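Local coordinates for protein beta sliding clamp (Bartonella birtlesii LL-WM9, PDB 6PTR) that probably encircles DNA as a head-to-tail ring-shaped homodimer and tethers DNA polymerases and other proteins to it, conferring processivity, at residues His26-Arg31 / Leu57-Thr62; Gln218-Glu223 / Gly243-Thr248. All blocks are in the same frame, centred on the assembly; numbering follows the deposited sequence.

Contact 1 (His26-Arg31 / Leu57-Thr62). With EDO (1,2-ethanediol), chain Q.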
ATOM      1  N   HIS C  26      -3.576   5.947  19.533  1.00 22.51           N
ATOM      2  CA  HIS C  26      -4.558   6.406  18.559  1.00 26.95           C
ATOM      3  C   HIS C  26      -5.133   5.267  17.729  1.00 29.05           C
ATOM      4  O   HIS C  26      -6.282   5.360  17.286  1.00 33.30           O
ATOM      5  CB  HIS C  26      -3.944   7.488  17.650  1.00 26.24           C
ATOM      6  CG  HIS C  26      -3.211   6.958  16.461  1.00 27.77           C
ATOM      7  ND1 HIS C  26      -1.943   6.417  16.538  1.00 28.03           N
ATOM      8  CD2 HIS C  26      -3.555   6.914  15.151  1.00 31.02           C
ATOM      9  CE1 HIS C  26      -1.551   6.042  15.333  1.00 35.78           C
ATOM     10  NE2 HIS C  26      -2.512   6.328  14.474  1.00 32.53           N
ATOM     11  N   ARG C  27      -4.372   4.192  17.501  1.00 29.14           N
ATOM     12  CA  ARG C  27      -4.867   3.150  16.610  1.00 34.76           C
ATOM     13  C   ARG C  27      -6.029   2.352  17.200  1.00 31.25           C
ATOM     14  O   ARG C  27      -6.637   1.554  16.477  1.00 32.35           O
ATOM     15  CB  ARG C  27      -3.730   2.200  16.198  1.00 44.58           C
ATOM     16  CG  ARG C  27      -2.471   2.212  17.068  1.00 49.35           C
ATOM     17  CD  ARG C  27      -1.377   1.301  16.459  1.00 53.93           C
ATOM     18  NE  ARG C  27      -0.443   0.773  17.457  1.00 55.15           N
ATOM     19  CZ  ARG C  27       0.856   1.061  17.515  1.00 58.73           C
ATOM     20  NH1 ARG C  27       1.402   1.878  16.622  1.00 62.64           N
ATOM     21  NH2 ARG C  27       1.615   0.524  18.466  1.00 51.25           N
ATOM     22  N   VAL C  28      -6.353   2.550  18.478  1.00 23.39           N
ATOM     23  CA  VAL C  28      -7.498   1.889  19.089  1.00 26.26           C
ATOM     24  C   VAL C  28      -8.792   2.496  18.572  1.00 32.72           C
ATOM     25  O   VAL C  28      -9.831   1.821  18.493  1.00 31.10           O
ATOM     26  CB  VAL C  28      -7.352   1.989  20.621  1.00 31.34           C
ATOM     27  CG1 VAL C  28      -8.681   1.844  21.329  1.00 36.77           C
ATOM     28  CG2 VAL C  28      -6.397   0.919  21.061  1.00 32.69           C
ATOM     29  N   VAL C  29      -8.737   3.761  18.162  1.00 28.40           N
ATOM     30  CA  VAL C  29      -9.902   4.432  17.616  1.00 31.57           C
ATOM     31  C   VAL C  29     -10.293   3.779  16.300  1.00 34.95           C
ATOM     32  O   VAL C  29      -9.450   3.535  15.424  1.00 34.52           O
ATOM     33  CB  VAL C  29      -9.607   5.929  17.449  1.00 29.99           C
ATOM     34  CG1 VAL C  29     -10.746   6.611  16.715  1.00 31.44           C
ATOM     35  CG2 VAL C  29      -9.362   6.558  18.806  1.00 30.24           C
ATOM     36  N   GLU C  30     -11.574   3.468  16.157  1.00 43.86           N
ATOM     37  CA  GLU C  30     -12.069   2.937  14.899  1.00 48.42           C
ATOM     38  C   GLU C  30     -12.335   4.086  13.933  1.00 51.22           C
ATOM     39  O   GLU C  30     -12.920   5.106  14.308  1.00 52.63           O
ATOM     40  CB  GLU C  30     -13.343   2.121  15.128  1.00 58.55           C
ATOM     41  CG  GLU C  30     -13.544   0.955  14.160  1.00 66.03           C
ATOM     42  CD  GLU C  30     -12.647  -0.241  14.463  1.00 69.34           C
ATOM     43  OE1 GLU C  30     -12.006  -0.750  13.520  1.00 72.80           O
ATOM     44  OE2 GLU C  30     -12.583  -0.676  15.636  1.00 65.60           O
ATOM     45  N   ARG C  31     -11.872   3.932  12.690  1.00 51.41           N
ATOM     46  CA  ARG C  31     -12.141   4.958  11.686  1.00 60.62           C
ATOM     47  C   ARG C  31     -13.602   4.934  11.255  1.00 60.95           C
ATOM     48  O   ARG C  31     -14.199   5.988  11.005  1.00 64.37           O
ATOM     49  CB  ARG C  31     -11.221   4.779  10.476  1.00 61.46           C
ATOM     50  CG  ARG C  31      -9.766   5.180  10.726  1.00 58.43           C
ATOM     51  CD  ARG C  31      -8.992   5.195   9.419  1.00 62.33           C
ATOM     52  NE  ARG C  31      -7.545   5.138   9.606  1.00 60.61           N
ATOM     53  CZ  ARG C  31      -6.754   6.205   9.657  1.00 62.96           C
ATOM     54  NH1 ARG C  31      -7.274   7.424   9.548  1.00 53.57           N
ATOM     55  NH2 ARG C  31      -5.443   6.057   9.822  1.00 66.44           N
ATOM     56  N   LEU C  57     -14.732   1.331  23.757  1.00 20.70           N
ATOM     57  CA  LEU C  57     -15.657   0.792  24.764  1.00 21.30           C
ATOM     58  C   LEU C  57     -15.406  -0.683  25.064  1.00 22.34           C
ATOM     59  O   LEU C  57     -15.817  -1.167  26.126  1.00 32.91           O
ATOM     60  CB  LEU C  57     -17.130   0.998  24.370  1.00 24.45           C
ATOM     61  CG  LEU C  57     -17.557   2.458  24.188  1.00 26.57           C
ATOM     62  CD1 LEU C  57     -19.034   2.528  23.833  1.00 26.50           C
ATOM     63  CD2 LEU C  57     -17.241   3.257  25.440  1.00 26.84           C
ATOM     64  N   ASP C  58     -14.750  -1.412  24.163  1.00 23.73           N
ATOM     65  CA  ASP C  58     -14.358  -2.794  24.451  1.00 23.70           C
ATOM     66  C   ASP C  58     -12.907  -2.898  24.900  1.00 25.84           C
ATOM     67  O   ASP C  58     -12.578  -3.712  25.763  1.00 26.96           O
ATOM     68  CB  ASP C  58     -14.555  -3.687  23.221  1.00 29.01           C
ATOM     69  CG  ASP C  58     -16.010  -3.833  22.838  1.00 41.13           C
ATOM     70  OD1 ASP C  58     -16.864  -3.753  23.739  1.00 37.30           O
ATOM     71  OD2 ASP C  58     -16.292  -4.021  21.636  1.00 44.46           O
ATOM     72  N   LEU C  59     -12.058  -2.070  24.324  1.00 21.41           N
ATOM     73  CA  LEU C  59     -10.630  -2.021  24.603  1.00 20.84           C
ATOM     74  C   LEU C  59     -10.268  -0.585  24.932  1.00 21.83           C
ATOM     75  O   LEU C  59     -10.683   0.339  24.233  1.00 20.68           O
ATOM     76  CB  LEU C  59      -9.819  -2.486  23.383  1.00 23.02           C
ATOM     77  CG  LEU C  59      -8.287  -2.425  23.451  1.00 27.30           C
ATOM     78  CD1 LEU C  59      -7.762  -3.323  24.574  1.00 22.72           C
ATOM     79  CD2 LEU C  59      -7.704  -2.863  22.082  1.00 29.67           C
ATOM     80  N   GLU C  60      -9.476  -0.404  25.977  1.00 19.19           N
ATOM     81  CA  GLU C  60      -8.964   0.913  26.360  1.00 20.33           C
ATOM     82  C   GLU C  60      -7.451   0.835  26.448  1.00 24.12           C
ATOM     83  O   GLU C  60      -6.917  -0.161  26.925  1.00 22.75           O
ATOM     84  CB  GLU C  60      -9.531   1.337  27.717  1.00 23.39           C
ATOM     85  CG  GLU C  60      -9.018   2.656  28.272  1.00 30.48           C
ATOM     86  CD  GLU C  60      -9.395   2.816  29.732  1.00 42.38           C
ATOM     87  OE1 GLU C  60      -8.638   2.331  30.602  1.00 47.87           O
ATOM     88  OE2 GLU C  60     -10.467   3.388  30.005  1.00 42.13           O
ATOM     89  N   VAL C  61      -6.756   1.874  25.980  1.00 19.33           N
ATOM     90  CA  VAL C  61      -5.303   1.947  26.070  0.51 19.56           C
ATOM     91  C   VAL C  61      -4.932   3.289  26.675  1.00 24.65           C
ATOM     92  O   VAL C  61      -5.529   4.314  26.334  1.00 22.87           O
ATOM     93  CB  VAL C  61      -4.630   1.768  24.698  0.51 22.47           C
ATOM     94  CG1 VAL C  61      -3.106   1.770  24.833  0.51 22.89           C
ATOM     95  CG2 VAL C  61      -5.100   0.470  24.069  0.51 25.34           C
ATOM     96  N   THR C  62      -3.966   3.282  27.583  1.00 20.82           N
ATOM     97  CA  THR C  62      -3.420   4.521  28.114  1.00 19.17           C
ATOM     98  C   THR C  62      -1.907   4.468  28.010  1.00 25.48           C
ATOM     99  O   THR C  62      -1.304   3.407  28.150  1.00 23.21           O
ATOM    100  CB  THR C  62      -3.814   4.746  29.564  1.00 27.27           C
ATOM    101  OG1 THR C  62      -3.218   3.733  30.386  1.00 28.93           O
ATOM    102  CG2 THR C  62      -5.348   4.713  29.722  1.00 28.52           C
TER
HETATM  103  C1  EDO Q 501     -12.661  -1.802  28.798  1.00 52.50           C
HETATM  104  O1  EDO Q 501     -14.083  -1.977  28.845  1.00 53.36           O
HETATM  105  C2  EDO Q 501     -12.336  -0.363  29.173  1.00 64.14           C
HETATM  106  O2  EDO Q 501     -12.063  -0.277  30.578  1.00 72.09           O
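Val-28 carries this buried contact from the loop side, its two methyl groups reaching strand 59-69 in different ways. The apolar part runs through CG2, which lies 4.1 Å from Leu-59 CD2; the two side chains cross at about a right angle, so they meet at single methyls and do not run alongside. CG2 also faces Val-61 CG2, but Val-61 adopts two conformations, so the closeness of this pair is doubtful. CG1, placed anti to the backbone N (chi1 157°), points instead at the strand backbone, 3.8 Å from Leu-59 O, a van der Waals approach. The two segments bury 128 Å² between them without a hydrogen bond across.

Val-28 is set in place by a type I turn, closed by Val-29 N to His-26 O at 3.1 Å. The turn follows helix 15-26, so within the N-terminal domain of the DNA polymerase III beta subunit the contact seats the chain leaving a helix against the sheet.

Polar interactions lie around this apolar centre. Lys-212 NZ hydrogen-bonds Val-28 O and makes a salt bridge with Glu-30 OE2, tying the loop to helix 211-221, while Thr-55 OG1 bonds to Leu-59 O. A 1,2-ethanediol, probably from the crystallisation liquor, makes a weak hydrogen bond from O1 to Leu-57 O at 3.3 Å, and its C2 lies 3.6 Å from Glu-60 CB.

Contact 2 (Gln218-Glu223 / Gly243-Thr248)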
ATOM      1  N   GLN C 218       0.016  -7.018  20.241  1.00 21.98           N
ATOM      2  CA  GLN C 218       1.081  -7.483  19.366  1.00 18.95           C
ATOM      3  C   GLN C 218       1.803  -6.329  18.699  1.00 19.85           C
ATOM      4  O   GLN C 218       3.027  -6.373  18.535  1.00 25.02           O
ATOM      5  CB  GLN C 218       0.510  -8.442  18.322  1.00 20.04           C
ATOM      6  CG  GLN C 218       0.312  -9.818  18.893  1.00 23.94           C
ATOM      7  CD  GLN C 218       1.618 -10.602  18.914  1.00 31.89           C
ATOM      8  OE1 GLN C 218       2.501 -10.332  19.732  1.00 32.25           O
ATOM      9  NE2 GLN C 218       1.753 -11.558  17.993  1.00 28.53           N
ATOM     10  N   LYS C 219       1.080  -5.269  18.327  1.00 22.47           N
ATOM     11  CA  LYS C 219       1.761  -4.126  17.718  1.00 22.60           C
ATOM     12  C   LYS C 219       2.735  -3.478  18.701  1.00 25.14           C
ATOM     13  O   LYS C 219       3.834  -3.060  18.317  1.00 23.51           O
ATOM     14  CB  LYS C 219       0.749  -3.091  17.228  1.00 25.09           C
ATOM     15  CG  LYS C 219      -0.056  -3.525  16.008  1.00 29.03           C
ATOM     16  CD  LYS C 219      -1.203  -2.552  15.770  1.00 41.26           C
ATOM     17  CE  LYS C 219      -2.098  -2.981  14.620  1.00 52.73           C
ATOM     18  NZ  LYS C 219      -3.243  -2.036  14.464  1.00 55.00           N
ATOM     19  N   LEU C 220       2.346  -3.375  19.972  1.00 22.87           N
ATOM     20  CA  LEU C 220       3.277  -2.835  20.957  1.00 27.04           C
ATOM     21  C   LEU C 220       4.445  -3.786  21.181  1.00 23.72           C
ATOM     22  O   LEU C 220       5.606  -3.364  21.191  1.00 28.04           O
ATOM     23  CB  LEU C 220       2.542  -2.562  22.269  1.00 25.29           C
ATOM     24  CG  LEU C 220       3.483  -2.112  23.390  1.00 29.74           C
ATOM     25  CD1 LEU C 220       4.138  -0.749  23.057  1.00 33.48           C
ATOM     26  CD2 LEU C 220       2.755  -2.048  24.716  1.00 35.16           C
ATOM     27  N   LEU C 221       4.152  -5.080  21.346  1.00 21.44           N
ATOM     28  CA  LEU C 221       5.199  -6.061  21.603  1.00 23.69           C
ATOM     29  C   LEU C 221       6.182  -6.180  20.442  1.00 27.35           C
ATOM     30  O   LEU C 221       7.350  -6.516  20.662  1.00 29.70           O
ATOM     31  CB  LEU C 221       4.567  -7.416  21.920  1.00 24.97           C
ATOM     32  CG  LEU C 221       3.864  -7.433  23.283  1.00 21.72           C
ATOM     33  CD1 LEU C 221       3.102  -8.723  23.478  1.00 23.67           C
ATOM     34  CD2 LEU C 221       4.890  -7.271  24.385  1.00 24.53           C
ATOM     35  N   SER C 222       5.735  -5.915  19.205  1.00 28.55           N
ATOM     36  CA  SER C 222       6.630  -5.978  18.052  0.58 29.99           C
ATOM     37  C   SER C 222       7.801  -5.015  18.182  1.00 33.86           C
ATOM     38  O   SER C 222       8.818  -5.186  17.496  1.00 38.31           O
ATOM     39  CB  SER C 222       5.855  -5.671  16.767  0.58 30.20           C
ATOM     40  OG  SER C 222       5.404  -4.326  16.768  0.58 31.24           O
ATOM     41  N   GLU C 223       7.683  -4.010  19.036  1.00 30.76           N
ATOM     42  CA  GLU C 223       8.788  -3.080  19.233  1.00 33.57           C
ATOM     43  C   GLU C 223       9.881  -3.637  20.144  1.00 39.61           C
ATOM     44  O   GLU C 223      10.863  -2.927  20.408  1.00 41.10           O
ATOM     45  CB  GLU C 223       8.262  -1.766  19.798  1.00 37.73           C
ATOM     46  CG  GLU C 223       7.085  -1.188  19.048  1.00 36.85           C
ATOM     47  CD  GLU C 223       6.568   0.097  19.703  1.00 52.34           C
ATOM     48  OE1 GLU C 223       7.230   0.606  20.638  1.00 56.39           O
ATOM     49  OE2 GLU C 223       5.500   0.597  19.289  1.00 57.21           O
ATOM     50  N   GLY C 243       5.658  -1.310  30.623  1.00 44.05           N
ATOM     51  CA  GLY C 243       6.226   0.010  30.407  1.00 38.71           C
ATOM     52  C   GLY C 243       5.317   1.082  30.978  1.00 37.67           C
ATOM     53  O   GLY C 243       4.846   0.998  32.118  1.00 37.29           O
ATOM     54  N   SER C 244       5.048   2.108  30.175  1.00 32.45           N
ATOM     55  CA  SER C 244       4.114   3.159  30.550  1.00 34.43           C
ATOM     56  C   SER C 244       2.746   2.970  29.901  1.00 28.53           C
ATOM     57  O   SER C 244       1.940   3.908  29.881  1.00 29.53           O
ATOM     58  CB  SER C 244       4.686   4.516  30.165  1.00 32.00           C
ATOM     59  OG  SER C 244       4.979   4.477  28.780  1.00 43.19           O
ATOM     60  N   VAL C 245       2.463   1.775  29.394  1.00 26.62           N
ATOM     61  CA  VAL C 245       1.247   1.499  28.642  1.00 24.01           C
ATOM     62  C   VAL C 245       0.385   0.541  29.445  1.00 32.96           C
ATOM     63  O   VAL C 245       0.894  -0.408  30.056  1.00 26.90           O
ATOM     64  CB  VAL C 245       1.579   0.911  27.248  1.00 23.29           C
ATOM     65  CG1 VAL C 245       0.305   0.584  26.472  1.00 26.81           C
ATOM     66  CG2 VAL C 245       2.457   1.877  26.482  1.00 26.34           C
ATOM     67  N   VAL C 246      -0.922   0.791  29.453  1.00 23.04           N
ATOM     68  CA  VAL C 246      -1.872  -0.150  30.036  1.00 22.59           C
ATOM     69  C   VAL C 246      -2.964  -0.434  29.013  1.00 21.57           C
ATOM     70  O   VAL C 246      -3.586   0.503  28.507  1.00 25.75           O
ATOM     71  CB  VAL C 246      -2.486   0.388  31.343  1.00 23.54           C
ATOM     72  CG1 VAL C 246      -3.496  -0.628  31.893  1.00 23.19           C
ATOM     73  CG2 VAL C 246      -1.415   0.707  32.394  1.00 24.73           C
ATOM     74  N   PHE C 247      -3.192  -1.722  28.712  1.00 20.63           N
ATOM     75  CA  PHE C 247      -4.301  -2.212  27.880  1.00 20.28           C
ATOM     76  C   PHE C 247      -5.349  -2.861  28.772  1.00 22.52           C
ATOM     77  O   PHE C 247      -5.021  -3.800  29.499  1.00 23.20           O
ATOM     78  CB  PHE C 247      -3.866  -3.308  26.903  1.00 27.47           C
ATOM     79  CG  PHE C 247      -2.968  -2.863  25.801  1.00 27.00           C
ATOM     80  CD1 PHE C 247      -3.496  -2.389  24.620  1.00 27.54           C
ATOM     81  CD2 PHE C 247      -1.593  -2.988  25.921  1.00 29.66           C
ATOM     82  CE1 PHE C 247      -2.667  -1.992  23.578  1.00 32.32           C
ATOM     83  CE2 PHE C 247      -0.755  -2.602  24.880  1.00 34.84           C
ATOM     84  CZ  PHE C 247      -1.292  -2.101  23.709  1.00 30.66           C
ATOM     85  N   THR C 248      -6.609  -2.432  28.672  1.00 20.18           N
ATOM     86  CA  THR C 248      -7.682  -3.110  29.400  1.00 20.40           C
ATOM     87  C   THR C 248      -8.764  -3.499  28.406  1.00 20.15           C
ATOM     88  O   THR C 248      -9.247  -2.649  27.651  1.00 21.16           O
ATOM     89  CB  THR C 248      -8.278  -2.243  30.508  1.00 21.76           C
ATOM     90  OG1 THR C 248      -7.225  -1.736  31.341  1.00 25.10           O
ATOM     91  CG2 THR C 248      -9.244  -3.099  31.372  1.00 22.23           C
TER
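With CG anti to the backbone N (chi1 175°), Leu-220 extends from helix 211-221 toward the strand and delivers its CD2 methyl to Val-245 and Phe-247. CD2 is the branch that continues the extended chain, which explains why this methyl does most of the touching. In Phe-247 the ring stands nearly perpendicular about CB-CG (chi2 -88°), which sets its plane so that the CE2-CZ edge faces the leucine.

The ring contact is therefore edge-on: CD2 sits near the plane of the ring, 3.6 Å from Phe-247 CE2, and Leu-220 does not lie over a ring face. Further back along the leucine, CB lies 4.1 Å from Phe-247 CZ, and the two side chains cross obliquely. Against Val-245 the approach is tip to tip, Leu-220 CD2 standing 4.0 Å from Val-245 CG1. Val-245 and Phe-247 are two residues apart on an extended strand and so present the same side, while Val-246 between them points away.

Helix 211-221 thus packs on the central-domain half of an eight-stranded sheet that runs on into the N-terminal domain, the helix-on-sheet layer characteristic of this fold. Leu-242 of the adjoining strand and Arg-24 of helix 15-26 also touch Leu-220. All three touching residues are buried, and no hydrogen bond spans the 116 Å² interface; its cohesion across these segments comes from dispersion and exclusion of water, without the directional constraint of a polar bond.

Overall arrangement
The two contacts follow one another along the chain, and their centres lie about 13 Å apart, yet their strands are neighbours in one antiparallel sheet. Glu-60 N to Thr-248 O at 2.8 Å and Val-246 N to Thr-62 O at 2.9 Å are probable hydrogen bonds, and Leu-59 CD1 approaches Thr-248 O at 3.5 Å. Since contact 1 belongs to the N-terminal domain and contact 2 to the central one, this pairing carries the sheet across from one domain to the next. Helix 211-221 bridges them too: it supplies Leu-220 to contact 2, while Leu-59 of contact 1 touches its Lys-212, Ala-213 and Glu-216.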